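PDB 1VKF: glycerol uptake operon antiterminator-related protein from Thermotoga maritima, which is of unproven function but, as a TIM-barrel relative of glycerol-3-phosphate responsive antiterminators, probably takes part in regulating glycerol uptake genes. Local coordinates for residues 105-117 with 129-143. Sequence-based numbering, arbitrary orientation.
Sequences AVLRFFALDSKAV and VDVVEVLPGAVAPKV
Leu107, Phe109 and Ala111 bond through their backbones to Val131, Glu133 and Leu135, pairing strands 105-110 and 131-135 in parallel. Leu107 N lies 3.3 Å from Val131 O at one end of the ladder, and Ala111 N 2.8 Å from Leu135 O at the other. Phe109 N to Glu133 O is a weak, bent bond. At the N-terminal end a water bridges Ala105 O and Val131 N.

On the barrel-interior face, Arg108 and Glu133 run side by side. Glu133 extends with CG anti to its backbone N (chi1 -175°). Its OE1 receives Arg108 NE at 3.0 Å. The bond is a weak one within a salt bridge, and the guanidinium and carboxylate planes stand 76° apart. Leu135 CD1 sits over one face of the guanidinium, and its CD2 comes to 3.5 Å from Arg108 NH2. A bound citrate, probably from the crystallisation liquor, also lies beside the Arg108 side chain. An alanine at this position is likely to leave the buried Glu133 carboxylate without its positive mate and strip the cover from Leu135.

The opposite face is apolar and packs against the outer helices. Val132 CG1 meets Phe109 CB at 3.5 Å and lies at the ring edge. With chi1 at -179°, Phe109 CG is anti to the backbone N, and ring atom CE2 comes to 3.9 Å from Val143 CG1. Just beyond the strand, Ala111 CB fits among Val134, Val139 and Val143, with Val139 CG2 at 3.6 Å. Ile124 of the connecting helix 114-127 also touches Phe109 and Val132.

These segments belong to a beta-alpha-beta unit of the TIM barrel. The contact separates an apolar strand-helix layer from an interior face that carries an arginine-glutamate ion pair, where the citrate is consistent with a pocket for an anionic ligand.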
loop_
_atom_site.group_PDB
_atom_site.type_symbol
_atom_site.label_atom_id
_atom_site.label_comp_id
_atom_site.label_asym_id
_atom_site.label_seq_id
_atom_site.Cartn_x
_atom_site.Cartn_y
_atom_site.Cartn_z
ATOM N N ALA A 105 -7.738 4.796 -1.120
ATOM C CA ALA A 105 -6.414 5.102 -1.614
ATOM C C ALA A 105 -5.404 5.168 -0.471
ATOM O O ALA A 105 -5.754 5.627 0.638
ATOM C CB ALA A 105 -6.416 6.401 -2.392
ATOM N N VAL A 106 -4.194 4.685 -0.766
ATOM C CA VAL A 106 -3.084 4.781 0.131
ATOM C C VAL A 106 -2.001 5.621 -0.537
ATOM O O VAL A 106 -1.609 5.326 -1.658
ATOM C CB VAL A 106 -2.520 3.393 0.478
ATOM C CG1 VAL A 106 -1.370 3.517 1.413
ATOM C CG2 VAL A 106 -3.625 2.548 1.120
ATOM N N LEU A 107 -1.484 6.624 0.178
ATOM C CA LEU A 107 -0.415 7.471 -0.325
ATOM C C LEU A 107 0.899 6.987 0.242
ATOM O O LEU A 107 1.043 6.876 1.462
ATOM C CB LEU A 107 -0.610 8.935 0.044
ATOM C CG LEU A 107 0.468 9.887 -0.537
ATOM C CD1 LEU A 107 0.364 10.050 -2.019
ATOM C CD2 LEU A 107 0.351 11.256 0.142
ATOM N N ARG A 108 1.835 6.681 -0.647
ATOM C CA ARG A 108 3.204 6.332 -0.248
ATOM C C ARG A 108 3.974 7.573 0.201
ATOM O O ARG A 108 3.728 8.687 -0.283
ATOM C CB ARG A 108 3.953 5.670 -1.377
ATOM C CG ARG A 108 3.420 4.328 -1.842
ATOM C CD ARG A 108 4.341 3.645 -2.878
ATOM N NE ARG A 108 4.695 2.324 -2.406
ATOM C CZ ARG A 108 5.889 1.743 -2.482
ATOM N NH1 ARG A 108 6.899 2.340 -3.074
ATOM N NH2 ARG A 108 6.048 0.515 -1.970
ATOM N N PHE A 109 4.912 7.359 1.133
ATOM C CA PHE A 109 5.641 8.408 1.826
ATOM C C PHE A 109 7.078 7.860 1.991
ATOM O O PHE A 109 7.306 6.875 2.696
ATOM C CB PHE A 109 4.923 8.638 3.156
ATOM C CG PHE A 109 5.500 9.712 4.047
ATOM C CD1 PHE A 109 6.809 10.132 3.966
ATOM C CD2 PHE A 109 4.676 10.328 4.962
ATOM C CE1 PHE A 109 7.278 11.133 4.791
ATOM C CE2 PHE A 109 5.141 11.348 5.793
ATOM C CZ PHE A 109 6.440 11.733 5.709
ATOM N N PHE A 110 8.058 8.482 1.300
ATOM C CA PHE A 110 9.431 8.049 1.369
ATOM C C PHE A 110 10.109 8.890 2.497
ATOM O O PHE A 110 10.434 10.080 2.298
ATOM C CB PHE A 110 10.144 8.330 0.038
ATOM C CG PHE A 110 9.640 7.532 -1.145
ATOM C CD1 PHE A 110 8.925 6.348 -0.998
ATOM C CD2 PHE A 110 9.956 7.960 -2.442
ATOM C CE1 PHE A 110 8.500 5.629 -2.124
ATOM C CE2 PHE A 110 9.522 7.232 -3.552
ATOM C CZ PHE A 110 8.797 6.087 -3.384
ATOM N N ALA A 111 10.309 8.276 3.658
ATOM C CA ALA A 111 10.780 8.976 4.868
ATOM C C ALA A 111 12.324 8.924 4.917
ATOM O O ALA A 111 12.945 8.125 5.645
ATOM C CB ALA A 111 10.120 8.388 6.102
ATOM N N LEU A 112 12.931 9.789 4.086
ATOM C CA LEU A 112 14.346 9.726 3.798
ATOM C C LEU A 112 15.192 10.589 4.750
ATOM O O LEU A 112 16.299 10.213 5.072
ATOM C CB LEU A 112 14.574 10.143 2.342
ATOM C CG LEU A 112 14.035 9.134 1.300
ATOM C CD1 LEU A 112 13.894 9.763 -0.078
ATOM C CD2 LEU A 112 14.956 7.936 1.300
ATOM N N ASP A 113 14.656 11.731 5.165
ATOM C CA ASP A 113 15.349 12.628 6.043
ATOM C C ASP A 113 14.340 13.573 6.656
ATOM O O ASP A 113 13.167 13.488 6.359
ATOM C CB ASP A 113 16.484 13.342 5.299
ATOM C CG ASP A 113 16.065 14.087 4.079
ATOM O OD1 ASP A 113 14.988 14.727 4.045
ATOM O OD2 ASP A 113 16.872 14.176 3.107
ATOM N N SER A 114 14.786 14.428 7.547
ATOM C CA SER A 114 13.880 15.286 8.295
ATOM C C SER A 114 13.060 16.203 7.417
ATOM O O SER A 114 11.878 16.440 7.685
ATOM C CB SER A 114 14.658 16.115 9.323
ATOM O OG SER A 114 15.526 17.023 8.646
ATOM N N LYS A 115 13.675 16.749 6.380
ATOM C CA LYS A 115 12.958 17.677 5.497
ATOM C C LYS A 115 11.901 16.925 4.657
ATOM O O LYS A 115 10.816 17.441 4.421
ATOM C CB LYS A 115 13.940 18.433 4.619
ATOM C CG LYS A 115 14.871 19.349 5.391
ATOM C CD LYS A 115 14.147 20.298 6.387
ATOM C CE LYS A 115 15.104 21.375 6.950
ATOM N NZ LYS A 115 14.646 21.953 8.237
ATOM N N ALA A 116 12.214 15.701 4.247
ATOM C CA ALA A 116 11.257 14.880 3.485
ATOM C C ALA A 116 10.061 14.575 4.358
ATOM O O ALA A 116 8.930 14.626 3.896
ATOM C CB ALA A 116 11.903 13.595 3.007
ATOM N N VAL A 117 10.313 14.295 5.643
ATOM C CA VAL A 117 9.237 14.015 6.573
ATOM C C VAL A 117 8.381 15.268 6.835
ATOM O O VAL A 117 7.143 15.193 6.832
ATOM C CB VAL A 117 9.774 13.390 7.864
ATOM C CG1 VAL A 117 8.673 13.260 8.960
ATOM C CG2 VAL A 117 10.331 12.013 7.568
ATOM N N VAL A 129 -5.029 13.065 4.148
ATOM C CA VAL A 129 -4.683 11.667 3.920
ATOM C C VAL A 129 -4.888 10.828 5.181
ATOM O O VAL A 129 -4.229 11.044 6.190
ATOM C CB VAL A 129 -3.241 11.549 3.464
ATOM C CG1 VAL A 129 -2.866 10.101 3.296
ATOM C CG2 VAL A 129 -3.012 12.363 2.196
ATOM N N ASP A 130 -5.788 9.858 5.114
ATOM C CA ASP A 130 -6.123 9.039 6.275
ATOM C C ASP A 130 -5.126 7.875 6.448
ATOM O O ASP A 130 -4.864 7.458 7.552
ATOM C CB ASP A 130 -7.507 8.414 6.094
ATOM C CG ASP A 130 -8.585 9.439 5.775
ATOM O OD1 ASP A 130 -8.701 10.425 6.537
ATOM O OD2 ASP A 130 -9.352 9.329 4.777
ATOM N N VAL A 131 -4.672 7.341 5.319
ATOM C CA VAL A 131 -3.846 6.107 5.257
ATOM C C VAL A 131 -2.569 6.329 4.443
ATOM O O VAL A 131 -2.588 6.686 3.258
ATOM C CB VAL A 131 -4.612 4.898 4.680
ATOM C CG1 VAL A 131 -3.758 3.612 4.749
ATOM C CG2 VAL A 131 -5.930 4.694 5.443
ATOM N N VAL A 132 -1.448 6.167 5.123
ATOM C CA VAL A 132 -0.156 6.444 4.535
ATOM C C VAL A 132 0.722 5.196 4.660
ATOM O O VAL A 132 0.720 4.576 5.718
ATOM C CB VAL A 132 0.572 7.613 5.286
ATOM C CG1 VAL A 132 1.868 7.899 4.608
ATOM C CG2 VAL A 132 -0.273 8.853 5.327
ATOM N N GLU A 133 1.451 4.855 3.609
ATOM C CA GLU A 133 2.486 3.824 3.635
ATOM C C GLU A 133 3.858 4.468 3.693
ATOM O O GLU A 133 4.272 5.164 2.766
ATOM C CB GLU A 133 2.373 2.886 2.449
ATOM C CG GLU A 133 3.366 1.702 2.493
ATOM C CD GLU A 133 3.230 0.805 1.284
ATOM O OE1 GLU A 133 3.513 1.287 0.186
ATOM O OE2 GLU A 133 2.883 -0.368 1.472
ATOM N N VAL A 134 4.546 4.216 4.783
ATOM C CA VAL A 134 5.867 4.832 5.033
ATOM C C VAL A 134 6.960 3.835 4.758
ATOM O O VAL A 134 6.972 2.731 5.306
ATOM C CB VAL A 134 5.984 5.344 6.452
ATOM C CG1 VAL A 134 7.397 5.879 6.699
ATOM C CG2 VAL A 134 4.915 6.397 6.736
ATOM N N LEU A 135 7.925 4.256 3.944
ATOM C CA LEU A 135 9.088 3.454 3.596
ATOM C C LEU A 135 10.398 4.208 3.929
ATOM O O LEU A 135 10.432 5.438 3.794
ATOM C CB LEU A 135 9.102 3.112 2.116
ATOM C CG LEU A 135 7.852 2.414 1.535
ATOM C CD1 LEU A 135 6.907 3.389 0.942
ATOM C CD2 LEU A 135 8.355 1.408 0.498
ATOM N N PRO A 136 11.446 3.498 4.348
ATOM C CA PRO A 136 11.409 2.062 4.688
ATOM C C PRO A 136 10.747 1.851 6.059
ATOM O O PRO A 136 10.443 2.798 6.816
ATOM C CB PRO A 136 12.885 1.684 4.758
ATOM C CG PRO A 136 13.568 2.986 5.262
ATOM C CD PRO A 136 12.772 4.070 4.624
ATOM N N GLY A 137 10.502 0.597 6.419
ATOM C CA GLY A 137 9.713 0.298 7.578
ATOM C C GLY A 137 10.301 0.737 8.925
ATOM O O GLY A 137 9.546 1.110 9.819
ATOM N N ALA A 138 11.630 0.745 8.997
ATOM C CA ALA A 138 12.371 1.036 10.222
ATOM C C ALA A 138 12.030 2.425 10.756
ATOM O O ALA A 138 12.121 2.663 11.956
ATOM C CB ALA A 138 13.866 0.867 10.005
ATOM N N VAL A 139 11.751 3.373 9.865
ATOM C CA VAL A 139 11.422 4.750 10.275
ATOM C C VAL A 139 9.943 5.040 10.311
ATOM O O VAL A 139 9.544 6.137 10.683
ATOM C CB VAL A 139 12.184 5.803 9.426
ATOM C CG1 VAL A 139 13.720 5.537 9.535
ATOM C CG2 VAL A 139 11.743 5.741 7.971
ATOM N N ALA A 140 9.088 4.046 9.999
ATOM C CA ALA A 140 7.637 4.255 10.094
ATOM C C ALA A 140 7.151 4.663 11.494
ATOM O O ALA A 140 6.322 5.542 11.600
ATOM C CB ALA A 140 6.847 3.064 9.569
ATOM N N PRO A 141 7.646 4.046 12.566
ATOM C CA PRO A 141 7.228 4.445 13.920
ATOM C C PRO A 141 7.490 5.908 14.233
ATOM O O PRO A 141 6.607 6.573 14.786
ATOM C CB PRO A 141 8.045 3.528 14.811
ATOM C CG PRO A 141 8.217 2.279 13.956
ATOM C CD PRO A 141 8.504 2.850 12.587
ATOM N N LYS A 142 8.650 6.402 13.816
ATOM C CA LYS A 142 9.032 7.798 14.009
ATOM C C LYS A 142 8.055 8.703 13.340
ATOM O O LYS A 142 7.684 9.739 13.898
ATOM C CB LYS A 142 10.373 8.104 13.337
ATOM C CG LYS A 142 11.532 7.549 13.945
ATOM C CD LYS A 142 12.745 8.445 13.626
ATOM C CE LYS A 142 13.712 8.414 14.775
ATOM N NZ LYS A 142 15.082 8.527 14.291
ATOM N N VAL A 143 7.704 8.368 12.103
ATOM C CA VAL A 143 6.770 9.165 11.332
ATOM C C VAL A 143 5.370 9.074 11.944
ATOM O O VAL A 143 4.689 10.099 12.090
ATOM C CB VAL A 143 6.770 8.745 9.853
ATOM C CG1 VAL A 143 5.708 9.447 9.094
ATOM C CG2 VAL A 143 8.152 9.023 9.256
HETATM O O HOH W 1 -5.411 7.345 2.553
#